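PDB 5GYQ: spike protein S1 from Bat coronavirus HKU9, which probably attaches the virion to its host cell, the piece described being the putative receptor-binding domain, the C-terminal domain of S1. Local coordinates for residues E73-N78 with D85-Y90; Q14-P19 with F105-T110; F119-K122 with R126-N129; P42-Q47 with Y147-A152. All coordinates share one frame; numbering follows the deposited sequence.

Contact 1: E73-N78 with D85-Y90; sequences ETHLNN and DTFSLY. With NAG (2-acetamido-2-deoxy-beta-D-glucopyranose), chain B.
His75 is sandwiched between Phe87 and an N-acetylglucosamine, its imidazole lying with one face over Phe87 and the other against the sugar. Phe87 CB sits over the face, 3.9 Å from the centroid of the His75 ring, a CH-pi contact. The phenyl ring of Phe87 lies oblique to the imidazole, the planes inclined at 40°, with Phe87 CD2 near His75 CB. NAG C1 covers the opposite face of the imidazole towards its rim. At the ring edge His75 CD2 approaches Asp85 OD2 to 3.2 Å, with the carboxylate turned almost perpendicular to the imidazole.

Asp85 serves both helices, and aspartate suits the place by offering two oxygens. OD1 accepts from Ser88 N, the N-cap bond at the start of helix 86-90, while OD2 takes Asn78 ND2 at 2.7 Å. The donor approaches on the anti side, 32° out of the carboxylate plane, but lies nearly in the amide plane of Asn78. With chi1 at 59°, the carboxylate folds back over its own backbone, within reach of Ser88 N. Histidine adds two ring nitrogens to its flat faces: a water joins NE2 to Thr86 OG1 and NAG O4, and ND1 is hydrogen-bonded to Tyr113 OH. Thr74 OG1 accepts from NAG N2 at 2.9 Å.

Helix 73-81 thus meets helix 86-90 beside the glycan, while Leu76 and Phe87 pack on strand 63-71.

Contact 2: Q14-P19 with F105-T110; sequences QDPPQP and FYLNST
The phenyl ring of Phe105 is met obliquely by Pro16, whose CG lies 4.3 Å from Phe105 CZ, neither squarely over a face nor at an edge. At that distance the flat phenyl group and the puckered pyrrolidine make a loose apolar contact, and the closer packing of Pro16 is with Leu107. Phe105 also touches Leu13 of helix 10-14 and Leu41.

The CG-CD side of the Pro16 ring meets the end of Leu107 head-on. Pro16 CG is 3.8 Å from Leu107 CD1, and Pro16 CD is 3.8 Å from Leu107 CD2, so both methyls of the leucine fork bear on the same edge of the pyrrolidine. Leu107 has its CG beside the backbone N (chi1 -79°) and its outer branch extended, which carries the fork out from the strand to the proline. Val148 of strand 146-157 also packs on Leu107. The branched end of leucine suits this place because it offers two methyls to one small ring. Proline suits the other side: it presents a compact hydrocarbon surface, has no amide N-H to be satisfied in a buried contact, and restrains the extended backbone of the loop.

Arg70 of strand 63-71 bonds Pro16 O and forms a salt bridge with Asp15. This is plain hydrophobic packing of a proline-rich loop, between helix 10-14 and strand 23-27, against one side of the five-stranded antiparallel core sheet of the betacoronavirus receptor-binding domain.

Contact 3: F119-K122 with R126-N129; sequences FPIK and RQSN
Phe119 O is gripped twice, by the side-chain amide of Gln127 and by a water. Gln127 NE2 donates to it over 2.8 Å with an N-H...O angle of 157°, and the donor lies in the carbonyl plane of Phe119. The acceptor is also near the amide plane of Gln127, so the two flat groups meet in a well-directed bond. The water donates towards Phe119 O at 3.2 Å and towards Gln127 OE1 at 2.8 Å, although it has more acceptors nearby than protons. Gln127 NE2 has a second acceptor in Tyr90 O, at the end of helix 86-90. The amide is thus held from both its oxygen and its nitrogen, which should limit its rotation.

Here two irregular stretches of one long connection, running from strand 100-111 to helix 130-139 of the receptor-binding domain, meet. Glutamine suits this buried place because a single planar group can both donate to main-chain carbonyls and accept from water. Its chain is bent at chi2 (-70°), bringing the amide back towards Phe119.

Ile121 crosses Gln127 at about a right angle and applies its CG2 methyl, 3.6 Å from Gln127 NE2 and 3.8 Å from the carbonyl carbon of Arg126. That branch stands beside the backbone N of Ile121, anti to its carbonyl carbon. The guanidinium of Arg126 turns to Trp22, with a hydrogen bond to its carbonyl and a cation-pi contact.

Contact 4: P42-Q47 with Y147-A152; sequences PTHQLQ and YVYGLA
His44 and Tyr149 form a face-to-face stack across the antiparallel core sheet, where strand 100-111 runs between the strands that carry them. The chain turns a corner at His44, and His44 and Gln45 both face Ala104 in a classic beta bulge. The segments themselves are well separated, with the CA atoms of His44 and Tyr149 7.9 Å apart, and the two rings bridge the gap.

The tight part is this ring pair. The centroids are 3.7 Å apart and the planes are tilted by 25°, which closes the stack towards the phenol end. Although the rings face one another, the side chains arrive at about a right angle. His44 CG is anti to the backbone N (chi1 163°), carrying the imidazole towards strand 146-157. Two flat aromatic residues suit such a place, since their broad faces span the distance between two strands that are not adjacent in the sheet. Around the pair, Tyr106 stands edge-to-face to His44, and Glu73 OE2 makes a weak hydrogen bond with Tyr149 OH.

Away from the stack the contact is loose. Pro42, Thr43 and Gln45 are exposed, and the two segments meet through this one pair of side chains. Closest of all in the stack is the imidazole carbon between the two nitrogens: His44 CE1 lies 3.2 Å from both Tyr149 CZ and Tyr149 OH.

In the fold
Contacts 2 and 4 share the core sheet, their centres 9 Å apart: strand 100-111 lies beside both 43-49 and 146-157, and Phe105 O meets Gly150 N at 2.8 Å. Contact 1 is nested within the chain loops closed by both. It touches contact 2 where Phe87 CE2 comes 3.4 Å from Pro19 CB, and contact 4 where Leu76 CD2 lies 3.6 Å from His44 CD2. Leu89 O and Ile121 N, 3.0 Å apart in a probable hydrogen bond, join contact 1 to contact 3, whose centre is about 24 Å from that of contact 4. The glycan pocket includes Thr74 and His75 of contact 1; Gln127 of contact 3 is about 13 Å from a bound sugar.

Contact 1: E73-N78 with D85-Y90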
loop_
_atom_site.group_PDB
_atom_site.type_symbol
_atom_site.label_atom_id
_atom_site.label_comp_id
_atom_site.label_asym_id
_atom_site.label_seq_id
_atom_site.Cartn_x
_atom_site.Cartn_y
_atom_site.Cartn_z
ATOM N N GLU A 73 4.471 12.926 -5.000
ATOM C CA GLU A 73 3.251 13.732 -4.925
ATOM C C GLU A 73 2.368 13.652 -6.173
ATOM O O GLU A 73 1.150 13.535 -6.061
ATOM C CB GLU A 73 3.607 15.192 -4.644
ATOM C CG GLU A 73 2.395 16.115 -4.509
ATOM C CD GLU A 73 1.654 15.954 -3.186
ATOM O OE1 GLU A 73 0.526 16.477 -3.067
ATOM O OE2 GLU A 73 2.195 15.315 -2.260
ATOM N N THR A 74 2.980 13.725 -7.352
ATOM C CA THR A 74 2.243 13.652 -8.612
ATOM C C THR A 74 1.443 12.354 -8.705
ATOM O O THR A 74 0.223 12.352 -8.939
ATOM C CB THR A 74 3.199 13.740 -9.826
ATOM O OG1 THR A 74 4.025 14.907 -9.716
ATOM C CG2 THR A 74 2.415 13.791 -11.131
ATOM N N HIS A 75 2.149 11.249 -8.505
ATOM C CA HIS A 75 1.556 9.925 -8.602
ATOM C C HIS A 75 0.528 9.695 -7.506
ATOM O O HIS A 75 -0.460 9.000 -7.720
ATOM C CB HIS A 75 2.643 8.853 -8.542
ATOM C CG HIS A 75 3.576 8.873 -9.712
ATOM N ND1 HIS A 75 4.863 8.393 -9.641
ATOM C CD2 HIS A 75 3.404 9.309 -10.983
ATOM C CE1 HIS A 75 5.450 8.536 -10.818
ATOM N NE2 HIS A 75 4.587 9.087 -11.649
ATOM N N LEU A 76 0.762 10.284 -6.336
ATOM C CA LEU A 76 -0.181 10.168 -5.224
ATOM C C LEU A 76 -1.492 10.881 -5.536
ATOM O O LEU A 76 -2.579 10.341 -5.305
ATOM C CB LEU A 76 0.427 10.731 -3.936
ATOM C CG LEU A 76 -0.475 10.644 -2.703
ATOM C CD1 LEU A 76 -0.759 9.193 -2.349
ATOM C CD2 LEU A 76 0.142 11.380 -1.525
ATOM N N ASN A 77 -1.380 12.098 -6.063
ATOM C CA ASN A 77 -2.551 12.878 -6.434
ATOM C C ASN A 77 -3.335 12.197 -7.548
ATOM O O ASN A 77 -4.565 12.134 -7.500
ATOM C CB ASN A 77 -2.146 14.290 -6.854
ATOM C CG ASN A 77 -1.662 15.125 -5.686
ATOM O OD1 ASN A 77 -2.085 14.920 -4.546
ATOM N ND2 ASN A 77 -0.770 16.069 -5.959
ATOM N N ASN A 78 -2.626 11.674 -8.544
ATOM C CA ASN A 78 -3.294 10.910 -9.593
ATOM C C ASN A 78 -3.964 9.650 -9.045
ATOM O O ASN A 78 -5.023 9.242 -9.521
ATOM C CB ASN A 78 -2.306 10.539 -10.696
ATOM C CG ASN A 78 -1.878 11.736 -11.511
ATOM O OD1 ASN A 78 -2.601 12.730 -11.594
ATOM N ND2 ASN A 78 -0.698 11.652 -12.117
ATOM N N ASP A 85 -1.516 7.252 -14.937
ATOM C CA ASP A 85 -0.140 7.695 -15.151
ATOM C C ASP A 85 0.791 6.495 -15.072
ATOM O O ASP A 85 0.328 5.366 -14.935
ATOM C CB ASP A 85 0.264 8.778 -14.141
ATOM C CG ASP A 85 0.154 8.321 -12.692
ATOM O OD1 ASP A 85 -0.068 7.122 -12.437
ATOM O OD2 ASP A 85 0.306 9.176 -11.795
ATOM N N THR A 86 2.096 6.736 -15.161
ATOM C CA THR A 86 3.069 5.645 -15.195
ATOM C C THR A 86 2.963 4.748 -13.966
ATOM O O THR A 86 3.122 3.527 -14.060
ATOM C CB THR A 86 4.512 6.174 -15.299
ATOM O OG1 THR A 86 4.746 7.138 -14.267
ATOM C CG2 THR A 86 4.745 6.828 -16.648
ATOM N N PHE A 87 2.677 5.358 -12.822
ATOM C CA PHE A 87 2.533 4.616 -11.571
ATOM C C PHE A 87 1.428 3.569 -11.678
ATOM O O PHE A 87 1.662 2.384 -11.445
ATOM C CB PHE A 87 2.238 5.576 -10.411
ATOM C CG PHE A 87 2.249 4.922 -9.052
ATOM C CD1 PHE A 87 1.132 4.254 -8.573
ATOM C CD2 PHE A 87 3.373 4.987 -8.249
ATOM C CE1 PHE A 87 1.139 3.650 -7.327
ATOM C CE2 PHE A 87 3.389 4.392 -7.000
ATOM C CZ PHE A 87 2.271 3.720 -6.537
ATOM N N SER A 88 0.227 4.009 -12.042
ATOM C CA SER A 88 -0.935 3.122 -12.041
ATOM C C SER A 88 -0.995 2.234 -13.279
ATOM O O SER A 88 -1.646 1.187 -13.268
ATOM C CB SER A 88 -2.225 3.933 -11.921
ATOM O OG SER A 88 -2.299 4.936 -12.923
ATOM N N LEU A 89 -0.323 2.650 -14.346
ATOM C CA LEU A 89 -0.325 1.863 -15.571
ATOM C C LEU A 89 0.738 0.771 -15.545
ATOM O O LEU A 89 0.545 -0.294 -16.127
ATOM C CB LEU A 89 -0.115 2.759 -16.791
ATOM C CG LEU A 89 -1.270 3.691 -17.170
ATOM C CD1 LEU A 89 -0.882 4.556 -18.358
ATOM C CD2 LEU A 89 -2.533 2.896 -17.468
ATOM N N TYR A 90 1.854 1.025 -14.865
ATOM C CA TYR A 90 2.990 0.112 -14.977
ATOM C C TYR A 90 3.565 -0.411 -13.658
ATOM O O TYR A 90 4.511 -1.195 -13.673
ATOM C CB TYR A 90 4.114 0.793 -15.761
ATOM C CG TYR A 90 3.679 1.387 -17.084
ATOM C CD1 TYR A 90 3.319 0.572 -18.148
ATOM C CD2 TYR A 90 3.641 2.763 -17.269
ATOM C CE1 TYR A 90 2.928 1.108 -19.361
ATOM C CE2 TYR A 90 3.251 3.312 -18.476
ATOM C CZ TYR A 90 2.896 2.476 -19.520
ATOM O OH TYR A 90 2.505 3.013 -20.723
HETATM C C1 NAG B . 7.253 11.967 -9.677
HETATM C C2 NAG B . 7.533 13.380 -10.134
HETATM C C3 NAG B . 7.166 13.527 -11.603
HETATM C C4 NAG B . 7.895 12.477 -12.439
HETATM C C5 NAG B . 7.755 11.075 -11.834
HETATM C C6 NAG B . 8.688 10.074 -12.475
HETATM C C7 NAG B . 7.437 15.090 -8.380
HETATM C C8 NAG B . 6.567 16.051 -7.628
HETATM N N2 NAG B . 6.827 14.355 -9.320
HETATM O O3 NAG B . 7.525 14.838 -12.019
HETATM O O4 NAG B . 7.324 12.391 -13.742
HETATM O O5 NAG B . 8.048 11.066 -10.427
HETATM O O6 NAG B . 8.488 8.766 -11.956
HETATM O O7 NAG B . 8.638 14.979 -8.152
HETATM O O HOH W 1 -1.051 7.054 -9.794
HETATM O O HOH W 2 4.941 10.337 -14.171
HETATM O O HOH W 3 -3.622 6.634 -10.909
#

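Contact 2: Q14-P19 with F105-T110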
loop_
_atom_site.group_PDB
_atom_site.type_symbol
_atom_site.label_atom_id
_atom_site.label_comp_id
_atom_site.label_asym_id
_atom_site.label_seq_id
_atom_site.Cartn_x
_atom_site.Cartn_y
_atom_site.Cartn_z
ATOM N N GLN A 14 9.358 1.149 7.731
ATOM C CA GLN A 14 10.450 2.105 7.919
ATOM C C GLN A 14 11.291 2.286 6.648
ATOM O O GLN A 14 12.096 3.214 6.561
ATOM C CB GLN A 14 11.331 1.685 9.103
ATOM C CG GLN A 14 12.239 0.509 8.848
ATOM C CD GLN A 14 12.878 -0.008 10.123
ATOM O OE1 GLN A 14 12.270 0.018 11.194
ATOM N NE2 GLN A 14 14.110 -0.478 10.014
ATOM N N ASP A 15 11.096 1.412 5.665
ATOM C CA ASP A 15 11.763 1.567 4.373
ATOM C C ASP A 15 10.930 0.978 3.234
ATOM O O ASP A 15 11.226 -0.116 2.749
ATOM C CB ASP A 15 13.148 0.915 4.397
ATOM C CG ASP A 15 13.950 1.187 3.132
ATOM O OD1 ASP A 15 13.613 2.144 2.403
ATOM O OD2 ASP A 15 14.920 0.446 2.871
ATOM N N PRO A 16 9.889 1.708 2.802
ATOM C CA PRO A 16 8.979 1.250 1.747
ATOM C C PRO A 16 9.690 0.943 0.433
ATOM O O PRO A 16 10.540 1.720 -0.004
ATOM C CB PRO A 16 8.016 2.430 1.578
ATOM C CG PRO A 16 8.063 3.139 2.889
ATOM C CD PRO A 16 9.485 3.016 3.342
ATOM N N PRO A 17 9.338 -0.185 -0.198
ATOM C CA PRO A 17 9.987 -0.586 -1.449
ATOM C C PRO A 17 9.627 0.342 -2.602
ATOM O O PRO A 17 8.651 1.088 -2.514
ATOM C CB PRO A 17 9.443 -1.998 -1.690
ATOM C CG PRO A 17 8.134 -2.028 -0.980
ATOM C CD PRO A 17 8.272 -1.120 0.208
ATOM N N GLN A 18 10.428 0.310 -3.662
ATOM C CA GLN A 18 10.096 1.029 -4.880
ATOM C C GLN A 18 8.771 0.488 -5.403
ATOM O O GLN A 18 8.486 -0.699 -5.249
ATOM C CB GLN A 18 11.204 0.870 -5.924
ATOM C CG GLN A 18 12.578 1.334 -5.457
ATOM C CD GLN A 18 12.660 2.839 -5.262
ATOM O OE1 GLN A 18 11.811 3.590 -5.743
ATOM N NE2 GLN A 18 13.688 3.287 -4.550
ATOM N N PRO A 19 7.951 1.357 -6.010
ATOM C CA PRO A 19 6.624 0.937 -6.476
ATOM C C PRO A 19 6.676 -0.190 -7.503
ATOM O O PRO A 19 5.734 -0.982 -7.577
ATOM C CB PRO A 19 6.047 2.214 -7.095
ATOM C CG PRO A 19 7.217 3.093 -7.354
ATOM C CD PRO A 19 8.208 2.779 -6.283
ATOM N N PHE A 105 2.081 8.568 4.162
ATOM C CA PHE A 105 2.736 9.102 5.349
ATOM C C PHE A 105 4.133 9.616 5.022
ATOM O O PHE A 105 4.738 9.211 4.028
ATOM C CB PHE A 105 2.802 8.036 6.448
ATOM C CG PHE A 105 3.460 6.752 6.017
ATOM C CD1 PHE A 105 4.810 6.539 6.242
ATOM C CD2 PHE A 105 2.726 5.752 5.398
ATOM C CE1 PHE A 105 5.417 5.356 5.852
ATOM C CE2 PHE A 105 3.328 4.571 5.006
ATOM C CZ PHE A 105 4.675 4.374 5.235
ATOM N N TYR A 106 4.644 10.506 5.869
ATOM C CA TYR A 106 5.924 11.164 5.622
ATOM C C TYR A 106 7.124 10.241 5.816
ATOM O O TYR A 106 7.186 9.471 6.772
ATOM C CB TYR A 106 6.066 12.395 6.526
ATOM C CG TYR A 106 5.145 13.533 6.142
ATOM C CD1 TYR A 106 5.508 14.447 5.162
ATOM C CD2 TYR A 106 3.908 13.686 6.752
ATOM C CE1 TYR A 106 4.668 15.486 4.802
ATOM C CE2 TYR A 106 3.061 14.722 6.401
ATOM C CZ TYR A 106 3.445 15.618 5.424
ATOM O OH TYR A 106 2.604 16.648 5.071
ATOM N N LEU A 107 8.071 10.330 4.888
ATOM C CA LEU A 107 9.337 9.612 4.981
ATOM C C LEU A 107 10.493 10.593 5.113
ATOM O O LEU A 107 11.591 10.217 5.529
ATOM C CB LEU A 107 9.556 8.724 3.754
ATOM C CG LEU A 107 8.820 7.389 3.687
ATOM C CD1 LEU A 107 9.092 6.713 2.359
ATOM C CD2 LEU A 107 9.245 6.494 4.839
ATOM N N ASN A 108 10.230 11.846 4.747
ATOM C CA ASN A 108 11.239 12.903 4.751
ATOM C C ASN A 108 12.468 12.497 3.949
ATOM O O ASN A 108 13.602 12.680 4.391
ATOM C CB ASN A 108 11.640 13.262 6.183
ATOM C CG ASN A 108 10.446 13.382 7.107
ATOM O OD1 ASN A 108 10.435 12.817 8.201
ATOM N ND2 ASN A 108 9.427 14.114 6.668
ATOM N N SER A 109 12.233 11.941 2.766
ATOM C CA SER A 109 13.313 11.400 1.957
ATOM C C SER A 109 13.131 11.698 0.474
ATOM O O SER A 109 12.095 11.380 -0.111
ATOM C CB SER A 109 13.420 9.888 2.169
ATOM O OG SER A 109 14.363 9.306 1.284
ATOM N N THR A 110 14.139 12.325 -0.123
ATOM C CA THR A 110 14.211 12.446 -1.574
ATOM C C THR A 110 15.307 11.508 -2.064
ATOM O O THR A 110 16.478 11.673 -1.724
ATOM C CB THR A 110 14.494 13.888 -2.037
ATOM O OG1 THR A 110 15.884 14.033 -2.343
ATOM C CG2 THR A 110 14.091 14.890 -0.967
#

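Contact 3: F119-K122 with R126-N129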
loop_
_atom_site.group_PDB
_atom_site.type_symbol
_atom_site.label_atom_id
_atom_site.label_comp_id
_atom_site.label_asym_id
_atom_site.label_seq_id
_atom_site.Cartn_x
_atom_site.Cartn_y
_atom_site.Cartn_z
ATOM N N PHE A 119 5.349 -1.529 -20.481
ATOM C CA PHE A 119 4.831 -2.872 -20.192
ATOM C C PHE A 119 3.705 -2.825 -19.160
ATOM O O PHE A 119 3.940 -3.024 -17.966
ATOM C CB PHE A 119 5.949 -3.809 -19.716
ATOM C CG PHE A 119 7.086 -3.951 -20.695
ATOM C CD1 PHE A 119 6.853 -4.378 -21.995
ATOM C CD2 PHE A 119 8.387 -3.673 -20.311
ATOM C CE1 PHE A 119 7.894 -4.512 -22.894
ATOM C CE2 PHE A 119 9.435 -3.808 -21.208
ATOM C CZ PHE A 119 9.187 -4.228 -22.500
ATOM N N PRO A 120 2.470 -2.574 -19.629
ATOM C CA PRO A 120 1.272 -2.393 -18.796
ATOM C C PRO A 120 0.991 -3.550 -17.850
ATOM O O PRO A 120 1.194 -4.710 -18.208
ATOM C CB PRO A 120 0.143 -2.282 -19.828
ATOM C CG PRO A 120 0.807 -1.791 -21.059
ATOM C CD PRO A 120 2.163 -2.434 -21.062
ATOM N N ILE A 121 0.520 -3.224 -16.652
ATOM C CA ILE A 121 0.056 -4.235 -15.713
ATOM C C ILE A 121 -1.465 -4.195 -15.624
ATOM O O ILE A 121 -2.098 -3.231 -16.059
ATOM C CB ILE A 121 0.647 -4.031 -14.305
ATOM C CG1 ILE A 121 0.113 -2.734 -13.691
ATOM C CG2 ILE A 121 2.168 -4.026 -14.357
ATOM C CD1 ILE A 121 0.342 -2.622 -12.202
ATOM N N LYS A 122 -2.046 -5.250 -15.065
ATOM C CA LYS A 122 -3.476 -5.287 -14.786
ATOM C C LYS A 122 -3.733 -4.738 -13.385
ATOM O O LYS A 122 -2.833 -4.744 -12.546
ATOM C CB LYS A 122 -4.009 -6.716 -14.911
ATOM C CG LYS A 122 -3.878 -7.296 -16.308
ATOM C CD LYS A 122 -3.684 -8.801 -16.266
ATOM C CE LYS A 122 -3.459 -9.367 -17.659
ATOM N NZ LYS A 122 -4.685 -9.285 -18.502
ATOM N N ARG A 126 1.344 -6.615 -10.993
ATOM C CA ARG A 126 2.712 -6.151 -10.783
ATOM C C ARG A 126 3.593 -6.535 -11.961
ATOM O O ARG A 126 3.236 -7.405 -12.752
ATOM C CB ARG A 126 3.288 -6.745 -9.495
ATOM C CG ARG A 126 3.368 -8.271 -9.513
ATOM C CD ARG A 126 4.268 -8.826 -8.415
ATOM N NE ARG A 126 3.718 -8.627 -7.077
ATOM C CZ ARG A 126 4.098 -7.659 -6.251
ATOM N NH1 ARG A 126 5.033 -6.795 -6.624
ATOM N NH2 ARG A 126 3.546 -7.555 -5.049
ATOM N N GLN A 127 4.747 -5.887 -12.077
ATOM C CA GLN A 127 5.766 -6.340 -13.008
ATOM C C GLN A 127 6.306 -7.664 -12.491
ATOM O O GLN A 127 6.553 -7.807 -11.294
ATOM C CB GLN A 127 6.888 -5.309 -13.146
ATOM C CG GLN A 127 6.432 -3.955 -13.668
ATOM C CD GLN A 127 6.030 -3.989 -15.132
ATOM O OE1 GLN A 127 6.305 -4.955 -15.844
ATOM N NE2 GLN A 127 5.380 -2.926 -15.588
ATOM N N SER A 128 6.475 -8.634 -13.382
ATOM C CA SER A 128 6.900 -9.967 -12.965
ATOM C C SER A 128 8.216 -10.396 -13.614
ATOM O O SER A 128 8.875 -11.322 -13.140
ATOM C CB SER A 128 5.806 -10.994 -13.275
ATOM O OG SER A 128 5.431 -10.955 -14.642
ATOM N N ASN A 129 8.600 -9.725 -14.693
ATOM C CA ASN A 129 9.862 -10.025 -15.358
ATOM C C ASN A 129 11.034 -9.412 -14.602
ATOM O O ASN A 129 11.177 -8.187 -14.553
ATOM C CB ASN A 129 9.841 -9.520 -16.800
ATOM C CG ASN A 129 11.050 -9.977 -17.593
ATOM O OD1 ASN A 129 12.175 -9.544 -17.337
ATOM N ND2 ASN A 129 10.822 -10.853 -18.567
HETATM O O HOH W 4 4.088 -6.104 -17.056
#

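Contact 4: P42-Q47 with Y147-A152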
loop_
_atom_site.group_PDB
_atom_site.type_symbol
_atom_site.label_atom_id
_atom_site.label_comp_id
_atom_site.label_asym_id
_atom_site.label_seq_id
_atom_site.Cartn_x
_atom_site.Cartn_y
_atom_site.Cartn_z
ATOM N N PRO A 42 3.146 8.958 10.685
ATOM C CA PRO A 42 3.024 10.406 10.477
ATOM C C PRO A 42 2.228 10.711 9.212
ATOM O O PRO A 42 2.805 10.838 8.134
ATOM C CB PRO A 42 4.477 10.866 10.343
ATOM C CG PRO A 42 5.198 9.669 9.826
ATOM C CD PRO A 42 4.514 8.474 10.431
ATOM N N THR A 43 0.912 10.834 9.359
ATOM C CA THR A 43 0.006 10.900 8.218
ATOM C C THR A 43 0.196 12.134 7.337
ATOM O O THR A 43 0.222 13.267 7.821
ATOM C CB THR A 43 -1.461 10.856 8.686
ATOM O OG1 THR A 43 -1.697 9.631 9.393
ATOM C CG2 THR A 43 -2.407 10.939 7.499
ATOM N N HIS A 44 0.335 11.891 6.037
ATOM C CA HIS A 44 0.376 12.949 5.037
ATOM C C HIS A 44 -0.991 13.097 4.387
ATOM O O HIS A 44 -1.438 14.206 4.104
ATOM C CB HIS A 44 1.445 12.648 3.983
ATOM C CG HIS A 44 1.297 13.439 2.720
ATOM N ND1 HIS A 44 1.818 14.705 2.568
ATOM C CD2 HIS A 44 0.693 13.135 1.547
ATOM C CE1 HIS A 44 1.540 15.149 1.353
ATOM N NE2 HIS A 44 0.856 14.217 0.716
ATOM N N GLN A 45 -1.652 11.965 4.157
ATOM C CA GLN A 45 -2.989 11.952 3.575
ATOM C C GLN A 45 -3.643 10.585 3.759
ATOM O O GLN A 45 -3.090 9.569 3.349
ATOM C CB GLN A 45 -2.934 12.312 2.085
ATOM C CG GLN A 45 -3.845 13.464 1.681
ATOM C CD GLN A 45 -3.108 14.788 1.578
ATOM O OE1 GLN A 45 -1.890 14.824 1.390
ATOM N NE2 GLN A 45 -3.846 15.887 1.700
ATOM N N LEU A 46 -4.821 10.561 4.375
ATOM C CA LEU A 46 -5.547 9.311 4.579
ATOM C C LEU A 46 -6.918 9.366 3.914
ATOM O O LEU A 46 -7.782 10.142 4.320
ATOM C CB LEU A 46 -5.693 9.008 6.072
ATOM C CG LEU A 46 -6.522 7.784 6.478
ATOM C CD1 LEU A 46 -5.921 6.494 5.943
ATOM C CD2 LEU A 46 -6.662 7.720 7.989
ATOM N N GLN A 47 -7.110 8.540 2.891
ATOM C CA GLN A 47 -8.352 8.559 2.129
ATOM C C GLN A 47 -9.034 7.199 2.145
ATOM O O GLN A 47 -8.446 6.205 1.738
ATOM C CB GLN A 47 -8.082 8.988 0.687
ATOM C CG GLN A 47 -9.334 9.208 -0.133
ATOM C CD GLN A 47 -10.040 10.496 0.228
ATOM O OE1 GLN A 47 -9.433 11.567 0.239
ATOM N NE2 GLN A 47 -11.329 10.399 0.534
ATOM N N TYR A 147 11.290 13.442 -4.094
ATOM C CA TYR A 147 10.807 13.503 -2.725
ATOM C C TYR A 147 9.641 12.534 -2.632
ATOM O O TYR A 147 8.767 12.517 -3.498
ATOM C CB TYR A 147 10.387 14.918 -2.334
ATOM C CG TYR A 147 9.691 14.983 -0.995
ATOM C CD1 TYR A 147 10.411 14.891 0.188
ATOM C CD2 TYR A 147 8.315 15.129 -0.915
ATOM C CE1 TYR A 147 9.778 14.947 1.414
ATOM C CE2 TYR A 147 7.675 15.188 0.304
ATOM C CZ TYR A 147 8.410 15.096 1.465
ATOM O OH TYR A 147 7.775 15.153 2.685
ATOM N N VAL A 148 9.624 11.729 -1.581
ATOM C CA VAL A 148 8.786 10.540 -1.584
ATOM C C VAL A 148 8.020 10.328 -0.279
ATOM O O VAL A 148 8.520 10.607 0.812
ATOM C CB VAL A 148 9.658 9.297 -1.909
ATOM C CG1 VAL A 148 9.369 8.142 -0.973
ATOM C CG2 VAL A 148 9.468 8.888 -3.362
ATOM N N TYR A 149 6.786 9.857 -0.417
ATOM C CA TYR A 149 5.966 9.458 0.712
ATOM C C TYR A 149 5.874 7.944 0.798
ATOM O O TYR A 149 5.999 7.245 -0.210
ATOM C CB TYR A 149 4.560 10.047 0.603
ATOM C CG TYR A 149 4.531 11.550 0.507
ATOM C CD1 TYR A 149 4.800 12.340 1.616
ATOM C CD2 TYR A 149 4.232 12.182 -0.693
ATOM C CE1 TYR A 149 4.776 13.715 1.533
ATOM C CE2 TYR A 149 4.206 13.559 -0.785
ATOM C CZ TYR A 149 4.478 14.321 0.332
ATOM O OH TYR A 149 4.452 15.693 0.251
ATOM N N GLY A 150 5.659 7.443 2.008
ATOM C CA GLY A 150 5.308 6.050 2.195
ATOM C C GLY A 150 3.838 5.875 1.867
ATOM O O GLY A 150 3.038 6.789 2.067
ATOM N N LEU A 151 3.480 4.706 1.352
ATOM C CA LEU A 151 2.097 4.414 1.007
ATOM C C LEU A 151 1.712 3.011 1.431
ATOM O O LEU A 151 2.343 2.021 1.025
ATOM C CB LEU A 151 1.856 4.574 -0.495
ATOM C CG LEU A 151 0.428 4.229 -0.938
ATOM C CD1 LEU A 151 -0.561 5.249 -0.400
ATOM C CD2 LEU A 151 0.316 4.122 -2.450
ATOM N N ALA A 152 0.673 2.947 2.258
ATOM C CA ALA A 152 0.047 1.696 2.642
ATOM C C ALA A 152 -1.379 1.670 2.111
ATOM O O ALA A 152 -2.209 2.500 2.481
ATOM C CB ALA A 152 0.063 1.524 4.155
#